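Local coordinates for protein flavodoxin (Bacillus cereus, PDB 6GAQ) that binds FMN and probably serves as a low-potential electron donor to a number of redox enzymes, at residues K90-F95 with R119-V124. Residues are numbered along the deposited sequence; the frame is centred on the assembly and turned at random.
Sequences KKVAVF and RGAELV
Lys91 turns CG anti to its carbonyl carbon (chi1 -63°), while Glu122 sets CG anti to its backbone N (chi1 179°); with Glu122 extended beyond CG, the two long chains lie side by side, pointing the same way. Carboxylate oxygen OE2 of Glu122 lies 3.2 Å from CG of Lys91, and the lysine, bent at its last torsion, brings NZ to 3.6 Å from that OE2 in a salt bridge. Long, flexible charged residues suit this solvent-accessible part of the sheet's face, where the strands begin.

The backbones pair as parallel strands. Glu122 N donates to Lys90 O (2.7 Å), Val92 N to Glu122 O (2.9 Å), approaching from above the carbonyl plane, and Val124 N to Val92 O (3.2 Å), almost straight at 171°. Buried Val92 points to the other face from the salt bridge; its CG1 meets CB of Ala121 at 3.6 Å, a small methyl that fits against the valine's branch. On that face too, Leu123 leans CD1 across to Val92 O and Ala93 CA, 4.0 Å from Val92 CG2. Gly120, with positive phi, closes helix 107-117 in a Schellman motif, a backbone shape that glycine adopts without strain, and leads into the outer strand.

The pairing joins the two strands of a right-handed beta-alpha-beta unit in the flavodoxin fold, with 122-131 at the sheet's edge. Helix 107-117 packs on the Val92 and Leu123 face through Leu116 and Glu113, helix 137-152 lays Phe150 against Ala93 and Val124, and strand 58-63 flanks 91-98 beyond.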
loop_
_atom_site.group_PDB
_atom_site.type_symbol
_atom_site.label_atom_id
_atom_site.label_comp_id
_atom_site.label_asym_id
_atom_site.label_seq_id
_atom_site.Cartn_x
_atom_site.Cartn_y
_atom_site.Cartn_z
ATOM N N LYS A 90 11.161 -7.154 7.092
ATOM C CA LYS A 90 10.073 -6.185 7.080
ATOM C C LYS A 90 8.776 -6.880 6.680
ATOM O O LYS A 90 8.701 -7.498 5.612
ATOM C CB LYS A 90 10.385 -5.038 6.119
ATOM C CG LYS A 90 11.697 -4.328 6.404
ATOM C CD LYS A 90 11.777 -3.871 7.853
ATOM C CE LYS A 90 13.090 -3.157 8.139
ATOM N NZ LYS A 90 13.321 -2.994 9.602
ATOM N N LYS A 91 7.763 -6.778 7.535
ATOM C CA LYS A 91 6.438 -7.311 7.243
ATOM C C LYS A 91 5.649 -6.258 6.473
ATOM O O LYS A 91 5.455 -5.141 6.962
ATOM C CB LYS A 91 5.719 -7.700 8.534
ATOM C CG LYS A 91 6.410 -8.810 9.308
ATOM C CD LYS A 91 6.002 -8.806 10.771
ATOM C CE LYS A 91 6.753 -9.870 11.554
ATOM N NZ LYS A 91 5.990 -11.146 11.627
ATOM N N VAL A 92 5.197 -6.611 5.268
ATOM C CA VAL A 92 4.634 -5.636 4.346
ATOM C C VAL A 92 3.274 -6.097 3.837
ATOM O O VAL A 92 2.900 -7.266 3.942
ATOM C CB VAL A 92 5.573 -5.359 3.151
ATOM C CG1 VAL A 92 6.935 -4.887 3.638
ATOM C CG2 VAL A 92 5.704 -6.600 2.285
ATOM N N ALA A 93 2.538 -5.139 3.273
ATOM C CA ALA A 93 1.269 -5.395 2.608
ATOM C C ALA A 93 1.053 -4.306 1.566
ATOM O O ALA A 93 1.754 -3.292 1.545
ATOM C CB ALA A 93 0.105 -5.448 3.603
ATOM N N VAL A 94 0.076 -4.530 0.687
ATOM C CA VAL A 94 -0.199 -3.628 -0.426
ATOM C C VAL A 94 -1.705 -3.421 -0.535
ATOM O O VAL A 94 -2.498 -4.307 -0.201
ATOM C CB VAL A 94 0.383 -4.172 -1.757
ATOM C CG1 VAL A 94 0.121 -3.209 -2.908
ATOM C CG2 VAL A 94 1.877 -4.431 -1.628
ATOM N N PHE A 95 -2.100 -2.230 -0.983
ATOM C CA PHE A 95 -3.490 -1.940 -1.306
ATOM C C PHE A 95 -3.529 -1.043 -2.535
ATOM O O PHE A 95 -2.498 -0.562 -3.013
ATOM C CB PHE A 95 -4.229 -1.291 -0.126
ATOM C CG PHE A 95 -3.694 0.059 0.264
ATOM C CD1 PHE A 95 -4.210 1.217 -0.297
ATOM C CD2 PHE A 95 -2.685 0.170 1.203
ATOM C CE1 PHE A 95 -3.721 2.459 0.067
ATOM C CE2 PHE A 95 -2.192 1.409 1.572
ATOM C CZ PHE A 95 -2.710 2.554 1.003
ATOM N N ARG A 119 12.585 -8.157 -2.892
ATOM C CA ARG A 119 13.621 -7.496 -2.107
ATOM C C ARG A 119 13.684 -8.015 -0.674
ATOM O O ARG A 119 14.290 -7.371 0.188
ATOM C CB ARG A 119 13.407 -5.984 -2.123
ATOM C CG ARG A 119 13.569 -5.379 -3.505
ATOM C CD ARG A 119 14.882 -4.647 -3.641
ATOM N NE ARG A 119 16.027 -5.479 -3.292
ATOM C CZ ARG A 119 16.857 -6.015 -4.180
ATOM N NH1 ARG A 119 16.672 -5.806 -5.477
ATOM N NH2 ARG A 119 17.874 -6.759 -3.771
ATOM N N GLY A 120 13.068 -9.163 -0.398
ATOM C CA GLY A 120 13.212 -9.828 0.881
ATOM C C GLY A 120 12.141 -9.534 1.909
ATOM O O GLY A 120 12.220 -10.070 3.022
ATOM N N ALA A 121 11.150 -8.712 1.584
ATOM C CA ALA A 121 10.111 -8.388 2.550
ATOM C C ALA A 121 9.175 -9.574 2.761
ATOM O O ALA A 121 8.920 -10.364 1.850
ATOM C CB ALA A 121 9.314 -7.169 2.086
ATOM N N GLU A 122 8.668 -9.698 3.987
ATOM C CA GLU A 122 7.712 -10.748 4.328
ATOM C C GLU A 122 6.312 -10.229 4.027
ATOM O O GLU A 122 5.746 -9.451 4.800
ATOM C CB GLU A 122 7.848 -11.168 5.787
ATOM C CG GLU A 122 6.862 -12.256 6.197
ATOM C CD GLU A 122 6.833 -12.500 7.694
ATOM O OE1 GLU A 122 6.161 -13.459 8.128
ATOM O OE2 GLU A 122 7.482 -11.734 8.436
ATOM N N LEU A 123 5.754 -10.657 2.899
ATOM C CA LEU A 123 4.399 -10.279 2.512
ATOM C C LEU A 123 3.413 -11.098 3.338
ATOM O O LEU A 123 3.301 -12.314 3.155
ATOM C CB LEU A 123 4.196 -10.502 1.017
ATOM C CG LEU A 123 2.863 -10.045 0.427
ATOM C CD1 LEU A 123 2.651 -8.562 0.680
ATOM C CD2 LEU A 123 2.823 -10.354 -1.058
ATOM N N VAL A 124 2.693 -10.434 4.242
ATOM C CA VAL A 124 1.884 -11.147 5.224
ATOM C C VAL A 124 0.475 -11.479 4.740
ATOM O O VAL A 124 -0.170 -12.366 5.318
ATOM C CB VAL A 124 1.795 -10.349 6.537
ATOM C CG1 VAL A 124 3.131 -10.378 7.266
ATOM C CG2 VAL A 124 1.363 -8.918 6.262
#